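Local coordinates for protein ketosynthase (Streptomyces sp. MSC090213JE08, PDB 6KXD) that probably catalyses the decarboxylative condensation of an acyl chain with malonyl-[ACP] to give a 3-oxoacyl-[ACP], as the ketosynthase of a highly reducing type II polyketide synthase, at residues V106-T111 / A192-A197; L148-A153 / V161-V166; A172-V177 / A340-G345; V10-F15 / G236-E241; A85-V90 / R154-P159. All blocks are in the same frame, centred on the assembly; numbering follows the deposited sequence.

In the fold
All five contacts are buried; they differ in place and chemistry. The centre of contact 3 lies about 4 Å from the centre of the chain, between two helices, and this contact depends on a serine hydroxyl and a glycine. Contacts 1 and 4 are strand pairs in one sheet, parallel and antiparallel respectively, joined by bonds between strands 191-198 and 234-242. Contact 2 shares that sheet through strand 161-166, beside 105-110, and sets helix 147-156 against it near the partner subunit. Contact 5 uses the same helix and is the farthest out, its centre about 18 Å from that of the chain; its polar part is a salt bridge, whereas the strand contacts rest mainly on backbone bonds and apolar packing.

Contact 1: residues V106-T111 / A192-A197; sequences VITVGT and ALCGGA
Thr111 OG1 donates to Ala197 O at 2.8 Å and accepts from Gly114 N, so that this buried hydroxyl is gripped in both its roles; Asp198 OD2 is at most a weak, competing acceptor for the same proton. With OG1 anti to the backbone N (chi1 -159°), the hydroxyl reaches Ala197 O and meets it nearly along the C=O axis (161°). Replacing Thr111 with a valine would probably leave Ala197 O and Gly114 N without this shared mate, and the residue itself less firmly tied to Ala197.

Before this clasp the two strands run parallel, at 23° to each other, and are bonded in the ladder expected of parallel strands. Gly110 N reaches Gly195 O at 2.7 Å, the donor tilted from the carbonyl plane, and Ala197 N returns to Gly110 O at 2.9 Å. Glycines face each other here: a CB built on Gly110 would stand a tight 3.2 Å from Gly195 O.

The side chains sort onto two faces. On one, Ile107 and Leu193 lie side by side and point the same way, with Ile107 CG1 4.1 Å from Leu193 CD1; farther along, Val109 CG1 touches Ala197 CB at 4.0 Å. On the other face Thr108 CG2 packs on Cys194 SG at 3.5 Å, which leaves OG1 of Thr108 to bond Thr164 O.

Strand 105-110 is thus flanked by 161-166 and 191-198, and the latter by 234-242; Ile107 and Val109 face helix 147-156, whereas Val106, Ala192 and Cys194 face helix 172-185.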
# COMPACT_ATOMS: atom_id res chain seq x y z
N VAL A 106 14.29 3.93 -2.09
CA VAL A 106 12.99 3.47 -1.84
C VAL A 106 12.19 3.74 -3.13
O VAL A 106 12.29 4.82 -3.69
CB VAL A 106 12.38 4.14 -0.59
CG1 VAL A 106 10.87 4.01 -0.54
CG2 VAL A 106 13.00 3.59 0.67
N ILE A 107 11.39 2.76 -3.54
CA ILE A 107 10.43 2.90 -4.62
C ILE A 107 9.07 2.56 -4.04
O ILE A 107 8.87 1.45 -3.63
CB ILE A 107 10.77 1.98 -5.80
CG1 ILE A 107 12.14 2.30 -6.39
CG2 ILE A 107 9.66 2.03 -6.84
CD1 ILE A 107 12.54 1.34 -7.49
N THR A 108 8.20 3.53 -3.99
CA THR A 108 6.93 3.34 -3.33
C THR A 108 5.87 3.95 -4.24
O THR A 108 5.94 5.14 -4.57
CB THR A 108 7.01 3.85 -1.89
OG1 THR A 108 5.72 3.73 -1.29
CG2 THR A 108 7.50 5.26 -1.81
N VAL A 109 5.02 3.04 -4.74
CA VAL A 109 3.99 3.29 -5.67
C VAL A 109 2.67 3.01 -4.97
O VAL A 109 2.44 1.93 -4.48
CB VAL A 109 4.10 2.42 -6.93
CG1 VAL A 109 2.95 2.74 -7.87
CG2 VAL A 109 5.43 2.63 -7.64
N GLY A 110 1.80 4.00 -5.01
CA GLY A 110 0.47 3.87 -4.49
C GLY A 110 -0.45 3.28 -5.53
O GLY A 110 -0.26 3.50 -6.71
N THR A 111 -1.49 2.57 -5.10
CA THR A 111 -2.50 2.10 -6.02
C THR A 111 -3.82 1.87 -5.29
O THR A 111 -3.83 1.54 -4.10
CB THR A 111 -2.09 0.82 -6.74
OG1 THR A 111 -2.92 0.77 -7.90
CG2 THR A 111 -2.31 -0.45 -5.95
N ALA A 192 14.32 8.45 -3.35
CA ALA A 192 13.04 7.75 -3.31
C ALA A 192 12.26 8.09 -4.59
O ALA A 192 12.17 9.26 -4.97
CB ALA A 192 12.31 8.19 -2.08
N LEU A 193 11.80 7.07 -5.29
CA LEU A 193 10.87 7.19 -6.38
C LEU A 193 9.49 6.87 -5.83
O LEU A 193 9.20 5.73 -5.49
CB LEU A 193 11.22 6.22 -7.52
CG LEU A 193 12.70 6.23 -7.93
CD1 LEU A 193 12.93 5.31 -9.13
CD2 LEU A 193 13.13 7.65 -8.22
N CYS A 194 8.65 7.89 -5.77
CA CYS A 194 7.41 7.80 -5.08
C CYS A 194 6.28 8.26 -5.99
O CYS A 194 6.41 9.22 -6.69
CB CYS A 194 7.41 8.72 -3.89
SG CYS A 194 8.81 8.36 -2.81
N GLY A 195 5.15 7.59 -5.91
CA GLY A 195 3.97 8.11 -6.55
C GLY A 195 2.82 7.16 -6.45
O GLY A 195 2.53 6.56 -5.41
N GLY A 196 2.13 7.02 -7.57
CA GLY A 196 0.98 6.18 -7.65
C GLY A 196 0.61 5.95 -9.09
O GLY A 196 1.07 6.68 -9.97
N ALA A 197 -0.15 4.90 -9.29
CA ALA A 197 -0.48 4.37 -10.59
C ALA A 197 -1.78 3.60 -10.47
O ALA A 197 -1.98 2.89 -9.49
CB ALA A 197 0.60 3.43 -11.05

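Contact 2: residues L148-A153 / V161-V166; sequences LSTVIA and VEATTV
Ser149 sets its hydroxyl against strand 161-166, with OG 3.0 Å from Thr164 O in a weak bond and 3.2 Å from Thr165 OG1, two acceptors for a single proton. OG sits anti to the carbonyl carbon (chi1 -82°), which swings it along the strand while the methylene stays behind: Ser149 CB rests on Ala163 CB at 3.6 Å. The small side chains let the backbones draw close, the CA atoms of Ser149 and Ala163 being 4.9 Å apart.

Apolar contacts continue along the helix. Thr150 turns its methyl to the strand, CG2 meeting Ala163 CB at 3.8 Å, and its OG1 goes to Asp363 O of the partner subunit. One turn after Ser149, Ala153 CB touches Val161 CG1 at 4.0 Å.

A second shell fixes the polar groups. Thr165 OG1 bonds Ala145 O, just before the helix, and is thereby held where Ser149 can approach it; Ser149 OG also takes a weak bond from Val109 N of the adjoining strand.

Helix and strand run at 147°, nearly antiparallel. Helix 147-156 is the last helix of the connection between the parallel neighbours 105-110 and 161-166, a beta-alpha-beta crossover of the thiolase fold. Backbone bonds from Thr165 to the partner subunit place this strand at the dimer interface, consistent with the sheet pairing across the dimer in thiolase-fold enzymes.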
# COMPACT_ATOMS: atom_id res chain seq x y z
N LEU A 148 3.77 -3.47 -8.80
CA LEU A 148 3.85 -2.16 -9.32
C LEU A 148 5.15 -1.47 -8.93
O LEU A 148 5.63 -0.63 -9.68
CB LEU A 148 2.70 -1.30 -8.80
CG LEU A 148 1.30 -1.77 -9.17
CD1 LEU A 148 0.27 -0.77 -8.67
CD2 LEU A 148 1.16 -1.97 -10.67
N SER A 149 5.66 -1.79 -7.74
CA SER A 149 6.88 -1.22 -7.23
C SER A 149 8.09 -1.95 -7.75
O SER A 149 9.04 -1.31 -8.16
CB SER A 149 6.84 -1.19 -5.68
OG SER A 149 6.11 -0.05 -5.32
N THR A 150 8.03 -3.27 -7.72
CA THR A 150 9.18 -4.11 -8.07
C THR A 150 9.52 -3.98 -9.56
O THR A 150 10.70 -4.01 -9.92
CB THR A 150 8.99 -5.58 -7.70
OG1 THR A 150 7.88 -6.17 -8.39
CG2 THR A 150 8.88 -5.76 -6.19
N VAL A 151 8.52 -3.81 -10.44
CA VAL A 151 8.85 -3.71 -11.87
C VAL A 151 9.65 -2.45 -12.17
O VAL A 151 10.38 -2.45 -13.16
CB VAL A 151 7.63 -3.77 -12.80
CG1 VAL A 151 7.05 -5.16 -12.86
CG2 VAL A 151 6.61 -2.71 -12.43
N ILE A 152 9.43 -1.36 -11.44
CA ILE A 152 10.19 -0.16 -11.60
C ILE A 152 11.65 -0.49 -11.31
O ILE A 152 12.53 -0.03 -12.04
CB ILE A 152 9.73 0.98 -10.71
CG1 ILE A 152 8.33 1.43 -11.13
CG2 ILE A 152 10.76 2.10 -10.71
CD1 ILE A 152 7.67 2.36 -10.20
N ALA A 153 11.88 -1.24 -10.23
CA ALA A 153 13.26 -1.55 -9.86
C ALA A 153 13.87 -2.37 -11.00
O ALA A 153 15.07 -2.21 -11.37
CB ALA A 153 13.35 -2.27 -8.54
N VAL A 161 16.76 -1.74 -3.51
CA VAL A 161 15.56 -0.99 -3.40
C VAL A 161 14.66 -1.69 -2.39
O VAL A 161 14.54 -2.92 -2.42
CB VAL A 161 14.93 -0.96 -4.80
CG1 VAL A 161 13.42 -0.77 -4.79
CG2 VAL A 161 15.64 0.11 -5.62
N GLU A 162 14.00 -0.87 -1.57
CA GLU A 162 12.78 -1.24 -0.89
C GLU A 162 11.60 -0.84 -1.79
O GLU A 162 11.29 0.33 -1.92
CB GLU A 162 12.72 -0.52 0.44
CG GLU A 162 11.57 -0.92 1.34
CD GLU A 162 11.52 -0.03 2.56
OE1 GLU A 162 12.49 0.75 2.76
OE2 GLU A 162 10.54 -0.09 3.30
N ALA A 163 10.98 -1.83 -2.38
CA ALA A 163 9.85 -1.65 -3.32
C ALA A 163 8.55 -1.96 -2.60
O ALA A 163 8.23 -3.09 -2.38
CB ALA A 163 10.01 -2.55 -4.52
N THR A 164 7.86 -0.89 -2.20
CA THR A 164 6.70 -0.99 -1.40
C THR A 164 5.53 -0.39 -2.18
O THR A 164 5.52 0.81 -2.50
CB THR A 164 6.86 -0.21 -0.09
OG1 THR A 164 8.00 -0.74 0.59
CG2 THR A 164 5.66 -0.39 0.81
N THR A 165 4.53 -1.20 -2.45
CA THR A 165 3.32 -0.62 -2.99
C THR A 165 2.38 -0.29 -1.83
O THR A 165 2.07 -1.15 -1.05
CB THR A 165 2.60 -1.60 -3.90
OG1 THR A 165 3.55 -1.85 -4.93
CG2 THR A 165 1.34 -1.03 -4.51
N VAL A 166 1.97 0.97 -1.77
CA VAL A 166 1.06 1.42 -0.76
C VAL A 166 -0.36 1.36 -1.33
O VAL A 166 -0.71 1.98 -2.33
CB VAL A 166 1.46 2.81 -0.25
CG1 VAL A 166 0.45 3.29 0.77
CG2 VAL A 166 2.88 2.76 0.36

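Contact 3: residues A172-V177 / A340-G345; sequences AGNYSV and AASALG
Ser342 overlaps the first turn of helix 172-185, its CB lying 3.8 Å from Asn174 CG and its OG facing the backbone nitrogens. The pair of helices, packed at 63°, fits the central helical layer of the thiolase fold, where one helix from each half of the chain lies between the sheets.

With chi1 at 49°, OG of Ser342 stands between its own backbone N and carbonyl carbon, the position from which it reaches across. Asn174 N donates to Ser342 OG at 3.0 Å, with an N-H...O angle of 146°. Gly173 N lies equally near Ser342 OG, also at 3.0 Å. The same hydroxyl bonds Cys170 O. A serine thus ties helix 341-355 both to the opening turn of helix 172-185 and to Cys170 just before that turn.

Such closeness depends on Gly173. Its CA is 3.8 Å from Ala343 N and 4.0 Å from Ala343 CB, and a CB modelled on it would clash, falling 2.3 Å from Ala343 N. In the amide of Asn174, OD1 takes ND2 of Asn390, which also bonds Ser342 O, and ND2 of Asn174 goes to Ala400 O, so the group is held at both ends. Ser342 CB sits over the flat face of this amide, about equally far from CG, OD1 and ND2 of Asn174.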
# COMPACT_ATOMS: atom_id res chain seq x y z
N ALA A 172 -2.97 7.12 -1.80
CA ALA A 172 -1.78 6.28 -1.82
C ALA A 172 -0.58 7.08 -2.34
O ALA A 172 0.50 6.96 -1.82
CB ALA A 172 -2.07 5.03 -2.60
N GLY A 173 -0.78 7.96 -3.33
CA GLY A 173 0.32 8.80 -3.83
C GLY A 173 0.97 9.66 -2.75
O GLY A 173 2.13 9.71 -2.62
N ASN A 174 0.15 10.32 -1.94
CA ASN A 174 0.61 11.14 -0.85
C ASN A 174 1.28 10.28 0.23
O ASN A 174 2.29 10.68 0.79
CB ASN A 174 -0.55 11.92 -0.22
CG ASN A 174 -0.75 13.28 -0.84
OD1 ASN A 174 0.02 13.68 -1.73
ND2 ASN A 174 -1.82 13.96 -0.44
N TYR A 175 0.68 9.12 0.52
CA TYR A 175 1.34 8.20 1.47
C TYR A 175 2.75 7.86 0.99
O TYR A 175 3.70 7.79 1.78
CB TYR A 175 0.62 6.88 1.61
CG TYR A 175 -0.50 6.86 2.60
CD1 TYR A 175 -1.69 7.54 2.35
CD2 TYR A 175 -0.39 6.12 3.75
CE1 TYR A 175 -2.72 7.48 3.26
CE2 TYR A 175 -1.43 6.04 4.65
CZ TYR A 175 -2.60 6.72 4.40
OH TYR A 175 -3.60 6.61 5.33
N SER A 176 2.83 7.62 -0.32
CA SER A 176 4.08 7.14 -0.92
C SER A 176 5.15 8.24 -0.88
O SER A 176 6.29 7.97 -0.55
CB SER A 176 3.81 6.63 -2.34
OG SER A 176 3.02 5.46 -2.33
N VAL A 177 4.77 9.48 -1.24
CA VAL A 177 5.66 10.61 -1.19
C VAL A 177 6.12 10.83 0.25
O VAL A 177 7.30 11.04 0.52
CB VAL A 177 5.00 11.88 -1.78
CG1 VAL A 177 5.84 13.11 -1.52
CG2 VAL A 177 4.70 11.77 -3.27
N ALA A 340 -3.32 6.92 -8.56
CA ALA A 340 -2.48 7.96 -9.12
C ALA A 340 -2.91 9.35 -8.66
O ALA A 340 -2.18 10.33 -8.88
CB ALA A 340 -2.51 7.86 -10.62
N ALA A 341 -4.10 9.46 -8.08
CA ALA A 341 -4.73 10.76 -7.97
C ALA A 341 -3.86 11.70 -7.17
O ALA A 341 -3.53 12.76 -7.66
CB ALA A 341 -6.12 10.66 -7.44
N SER A 342 -3.45 11.31 -5.96
CA SER A 342 -2.73 12.22 -5.12
C SER A 342 -1.30 12.42 -5.63
O SER A 342 -0.71 13.42 -5.32
CB SER A 342 -2.76 11.79 -3.64
OG SER A 342 -2.42 10.43 -3.46
N ALA A 343 -0.75 11.46 -6.39
CA ALA A 343 0.58 11.59 -6.93
C ALA A 343 0.57 12.63 -8.06
O ALA A 343 1.42 13.52 -8.07
CB ALA A 343 1.09 10.27 -7.43
N LEU A 344 -0.42 12.50 -8.95
CA LEU A 344 -0.68 13.49 -10.03
C LEU A 344 -1.02 14.85 -9.42
O LEU A 344 -0.48 15.85 -9.84
CB LEU A 344 -1.75 12.98 -10.98
CG LEU A 344 -1.30 11.83 -11.88
CD1 LEU A 344 -2.45 11.18 -12.62
CD2 LEU A 344 -0.18 12.28 -12.83
N GLY A 345 -1.77 14.88 -8.31
CA GLY A 345 -1.97 16.13 -7.55
C GLY A 345 -0.69 16.71 -7.01
O GLY A 345 -0.44 17.96 -7.09

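Contact 4: residues V10-F15 / G236-E241; sequences VVLTGF and GILVLE
Leu12 and Leu240 lie side by side, pointing the same way, and the fit is tight: Leu12 CD2 is 3.5 Å from Leu240 CD1. The next leucine of the facing strand, Leu238, is set obliquely to Leu12 and brings CD2 to within 3.7 Å of the same methyl, so that one branch of Leu12 is wedged between two neighbours. Phe15 continues the row. Its CE1 meets Leu238 CD2 at 3.9 Å, the methyl approaching at a slant, while Leu12 CD1 sits in the ring plane at its edge. Helices 172-185 and 341-355 pack on this apolar face.

At the bulge, beside Val239, a polar pair forms. Thr13 and Glu241 cross at about a right angle, and Thr13 OG1 donates to Glu241 OE1 at 2.6 Å on the anti side of the carboxylate, 18° out of its plane. With chi1 at 54°, OG1 lies between the backbone N and the carbonyl carbon of Thr13, close enough to Val239 to touch CG1. The carboxylate has further partners, Arg249 on OE1 and Arg103 on OE2, so its buried charge is probably well balanced.

Between the faces the backbones are bonded: Val11 N to Glu241 O at 2.9 Å, and Val239 N to Gly14 O at 2.7 Å. Between these the register slips by one residue at Thr13, whose phi/psi departs from the strand region. Gly14 N is left buried with no partner, and a CB on Gly14 would collide with Val239 CG2. The slip is a beta bulge in an antiparallel strand pair of the thiolase-type core sheet.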
# COMPACT_ATOMS: atom_id res chain seq x y z
N VAL A 10 14.46 17.55 1.94
CA VAL A 10 14.16 16.64 0.83
C VAL A 10 13.48 17.43 -0.28
O VAL A 10 12.50 18.15 -0.02
CB VAL A 10 13.24 15.51 1.32
CG1 VAL A 10 12.86 14.56 0.18
CG2 VAL A 10 13.84 14.78 2.51
N VAL A 11 13.92 17.20 -1.52
CA VAL A 11 13.54 17.99 -2.65
C VAL A 11 13.09 17.09 -3.80
O VAL A 11 13.49 15.94 -3.90
CB VAL A 11 14.69 18.93 -3.07
CG1 VAL A 11 14.85 20.06 -2.05
CG2 VAL A 11 16.01 18.18 -3.26
N LEU A 12 12.22 17.65 -4.64
CA LEU A 12 11.69 17.02 -5.80
C LEU A 12 12.56 17.40 -6.99
O LEU A 12 12.45 18.53 -7.48
CB LEU A 12 10.25 17.47 -6.04
CG LEU A 12 9.25 17.03 -4.97
CD1 LEU A 12 7.88 17.67 -5.15
CD2 LEU A 12 9.12 15.52 -4.96
N THR A 13 13.34 16.43 -7.48
CA THR A 13 14.24 16.64 -8.59
C THR A 13 13.70 16.06 -9.90
O THR A 13 14.27 16.35 -10.96
CB THR A 13 15.61 16.05 -8.27
OG1 THR A 13 15.41 14.69 -7.90
CG2 THR A 13 16.28 16.79 -7.14
N GLY A 14 12.64 15.25 -9.88
CA GLY A 14 12.11 14.70 -11.12
C GLY A 14 10.64 14.38 -11.01
O GLY A 14 10.17 14.00 -9.94
N PHE A 15 9.91 14.61 -12.11
CA PHE A 15 8.51 14.29 -12.23
C PHE A 15 8.31 13.45 -13.48
O PHE A 15 8.79 13.80 -14.56
CB PHE A 15 7.63 15.53 -12.40
CG PHE A 15 7.63 16.50 -11.25
CD1 PHE A 15 7.71 16.06 -9.94
CD2 PHE A 15 7.47 17.86 -11.47
CE1 PHE A 15 7.67 16.96 -8.88
CE2 PHE A 15 7.40 18.76 -10.42
CZ PHE A 15 7.51 18.30 -9.12
N GLY A 236 1.80 8.99 -11.61
CA GLY A 236 2.72 10.02 -11.31
C GLY A 236 3.82 9.47 -10.46
O GLY A 236 3.54 8.79 -9.47
N ILE A 237 5.05 9.74 -10.89
CA ILE A 237 6.22 9.36 -10.12
C ILE A 237 7.03 10.61 -9.87
O ILE A 237 7.34 11.37 -10.82
CB ILE A 237 7.02 8.25 -10.81
CG1 ILE A 237 6.17 7.00 -11.02
CG2 ILE A 237 8.26 7.93 -10.00
CD1 ILE A 237 5.83 6.25 -9.73
N LEU A 238 7.41 10.77 -8.60
CA LEU A 238 8.21 11.86 -8.16
C LEU A 238 9.56 11.32 -7.72
O LEU A 238 9.63 10.31 -7.01
CB LEU A 238 7.52 12.58 -7.01
CG LEU A 238 6.19 13.25 -7.34
CD1 LEU A 238 5.05 12.25 -7.25
CD2 LEU A 238 5.93 14.42 -6.42
N VAL A 239 10.64 11.97 -8.17
CA VAL A 239 11.95 11.71 -7.60
C VAL A 239 12.14 12.64 -6.40
O VAL A 239 12.16 13.89 -6.56
CB VAL A 239 13.09 11.87 -8.63
CG1 VAL A 239 14.43 11.51 -8.01
CG2 VAL A 239 12.83 11.04 -9.88
N LEU A 240 12.29 12.03 -5.21
CA LEU A 240 12.64 12.69 -4.01
C LEU A 240 14.12 12.42 -3.74
O LEU A 240 14.57 11.29 -3.94
CB LEU A 240 11.84 12.16 -2.82
CG LEU A 240 10.44 12.72 -2.65
CD1 LEU A 240 9.54 12.27 -3.77
CD2 LEU A 240 9.87 12.30 -1.30
N GLU A 241 14.82 13.42 -3.23
CA GLU A 241 16.26 13.32 -2.98
C GLU A 241 16.62 14.17 -1.78
O GLU A 241 16.00 15.21 -1.57
CB GLU A 241 17.05 13.86 -4.17
CG GLU A 241 17.29 12.84 -5.26
CD GLU A 241 18.26 13.33 -6.33
OE1 GLU A 241 17.77 13.74 -7.41
OE2 GLU A 241 19.49 13.30 -6.08

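Contact 5: residues A85-V90 / R154-P159; sequences AARMAV and RELRMP
Arg87 and Leu156 are the pair with the nearest CA atoms, 7.3 Å apart. The first lies in mid-helix, the second at the close of helix 147-156, where Arg157, with positive phi, ends the helix in a Schellman motif.

Leu156 reaches tip to tip toward Val90, CD1 meeting CG1 at 4.0 Å, and touches Ala86 CB less closely. Its other methyl, CD2, sits over the centre of the Arg87 guanidinium, 3.7 Å above the plane. In Arg87 CG lies opposite the backbone N (chi1 170°), and the chain then bends at chi2 and chi3 to bring the group there. At the edge of the same group NH2 forms a salt bridge to Glu155 OE2 at 2.7 Å, nearly straight (166°) and in the guanidinium plane, although the carboxylate is turned 87° to it. Glu97 and Trp66 O take NH1 and NE. A methionine in place of Arg87 is likely to leave Glu155 and Glu97 without this shared counter-charge and Trp66 O without its N-H donor.

Beneath the hydrophobic part lies strand 191-198, whose Leu193 touches both Val90 and Leu156, while Leu100 of helix 97-101 closes on Val90; helix 77-93 also leans on strand 234-242 through Ala85 and Ala89.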
# COMPACT_ATOMS: atom_id res chain seq x y z
N ALA A 85 6.16 6.34 -16.06
CA ALA A 85 6.32 7.52 -15.32
C ALA A 85 7.64 7.51 -14.55
O ALA A 85 8.25 8.58 -14.36
CB ALA A 85 5.14 7.71 -14.38
N ALA A 86 8.05 6.35 -14.04
CA ALA A 86 9.28 6.26 -13.32
C ALA A 86 10.45 6.61 -14.25
O ALA A 86 11.31 7.39 -13.85
CB ALA A 86 9.46 4.88 -12.76
N ARG A 87 10.46 6.00 -15.44
CA ARG A 87 11.48 6.31 -16.49
C ARG A 87 11.50 7.82 -16.68
O ARG A 87 12.51 8.45 -16.48
CB ARG A 87 11.18 5.50 -17.76
CG ARG A 87 11.99 5.90 -18.98
CD ARG A 87 13.42 5.44 -18.88
NE ARG A 87 13.55 3.99 -18.96
CZ ARG A 87 14.66 3.35 -18.63
NH1 ARG A 87 15.73 4.05 -18.28
NH2 ARG A 87 14.70 2.03 -18.60
N MET A 88 10.35 8.40 -17.01
CA MET A 88 10.25 9.82 -17.23
C MET A 88 10.79 10.61 -16.05
O MET A 88 11.44 11.61 -16.22
CB MET A 88 8.79 10.25 -17.44
CG MET A 88 8.25 9.81 -18.73
SD MET A 88 6.57 10.46 -18.88
CE MET A 88 5.80 8.93 -19.36
N ALA A 89 10.47 10.17 -14.83
CA ALA A 89 10.82 10.91 -13.68
C ALA A 89 12.34 10.91 -13.51
O ALA A 89 12.90 11.93 -13.14
CB ALA A 89 10.15 10.34 -12.46
N VAL A 90 12.98 9.75 -13.71
CA VAL A 90 14.41 9.69 -13.52
C VAL A 90 15.09 10.45 -14.67
O VAL A 90 16.02 11.22 -14.41
CB VAL A 90 14.95 8.28 -13.29
CG1 VAL A 90 14.41 7.68 -12.00
CG2 VAL A 90 14.73 7.34 -14.46
N ARG A 154 13.07 -3.30 -11.52
CA ARG A 154 13.50 -4.16 -12.62
C ARG A 154 13.89 -3.32 -13.83
O ARG A 154 14.96 -3.51 -14.43
CB ARG A 154 12.41 -5.16 -12.98
CG ARG A 154 12.28 -6.29 -11.98
CD ARG A 154 11.29 -7.33 -12.44
NE ARG A 154 11.68 -7.94 -13.70
CZ ARG A 154 10.84 -8.61 -14.48
NH1 ARG A 154 9.60 -8.82 -14.07
NH2 ARG A 154 11.25 -9.07 -15.65
N GLU A 155 13.00 -2.44 -14.24
CA GLU A 155 13.22 -1.61 -15.44
C GLU A 155 14.43 -0.67 -15.27
O GLU A 155 15.22 -0.47 -16.22
CB GLU A 155 11.96 -0.81 -15.72
CG GLU A 155 12.10 0.14 -16.87
CD GLU A 155 12.33 -0.50 -18.24
OE1 GLU A 155 12.13 -1.72 -18.38
OE2 GLU A 155 12.73 0.26 -19.17
N LEU A 156 14.61 -0.09 -14.08
CA LEU A 156 15.67 0.87 -13.89
C LEU A 156 16.97 0.19 -13.40
O LEU A 156 17.97 0.91 -13.17
CB LEU A 156 15.20 1.97 -12.95
CG LEU A 156 14.00 2.75 -13.50
CD1 LEU A 156 13.56 3.80 -12.51
CD2 LEU A 156 14.33 3.35 -14.85
N ARG A 157 16.94 -1.13 -13.25
CA ARG A 157 18.09 -1.95 -12.87
C ARG A 157 18.60 -1.55 -11.49
O ARG A 157 19.79 -1.34 -11.30
CB ARG A 157 19.16 -1.81 -13.96
CG ARG A 157 18.69 -2.30 -15.32
CD ARG A 157 18.46 -3.79 -15.34
NE ARG A 157 19.68 -4.51 -15.01
CZ ARG A 157 19.74 -5.79 -14.66
NH1 ARG A 157 18.63 -6.52 -14.63
NH2 ARG A 157 20.91 -6.32 -14.32
N MET A 158 17.67 -1.45 -10.54
CA MET A 158 17.96 -1.04 -9.21
C MET A 158 17.65 -2.19 -8.26
O MET A 158 16.50 -2.40 -7.87
CB MET A 158 17.10 0.15 -8.83
CG MET A 158 17.35 1.36 -9.67
SD MET A 158 16.16 2.68 -9.40
CE MET A 158 16.64 3.19 -7.75
N PRO A 159 18.64 -3.00 -7.86
CA PRO A 159 18.38 -4.14 -6.98
C PRO A 159 18.28 -3.71 -5.51
O PRO A 159 17.60 -4.40 -4.73
CB PRO A 159 19.56 -5.08 -7.20
CG PRO A 159 20.68 -4.15 -7.65
CD PRO A 159 20.02 -3.01 -8.39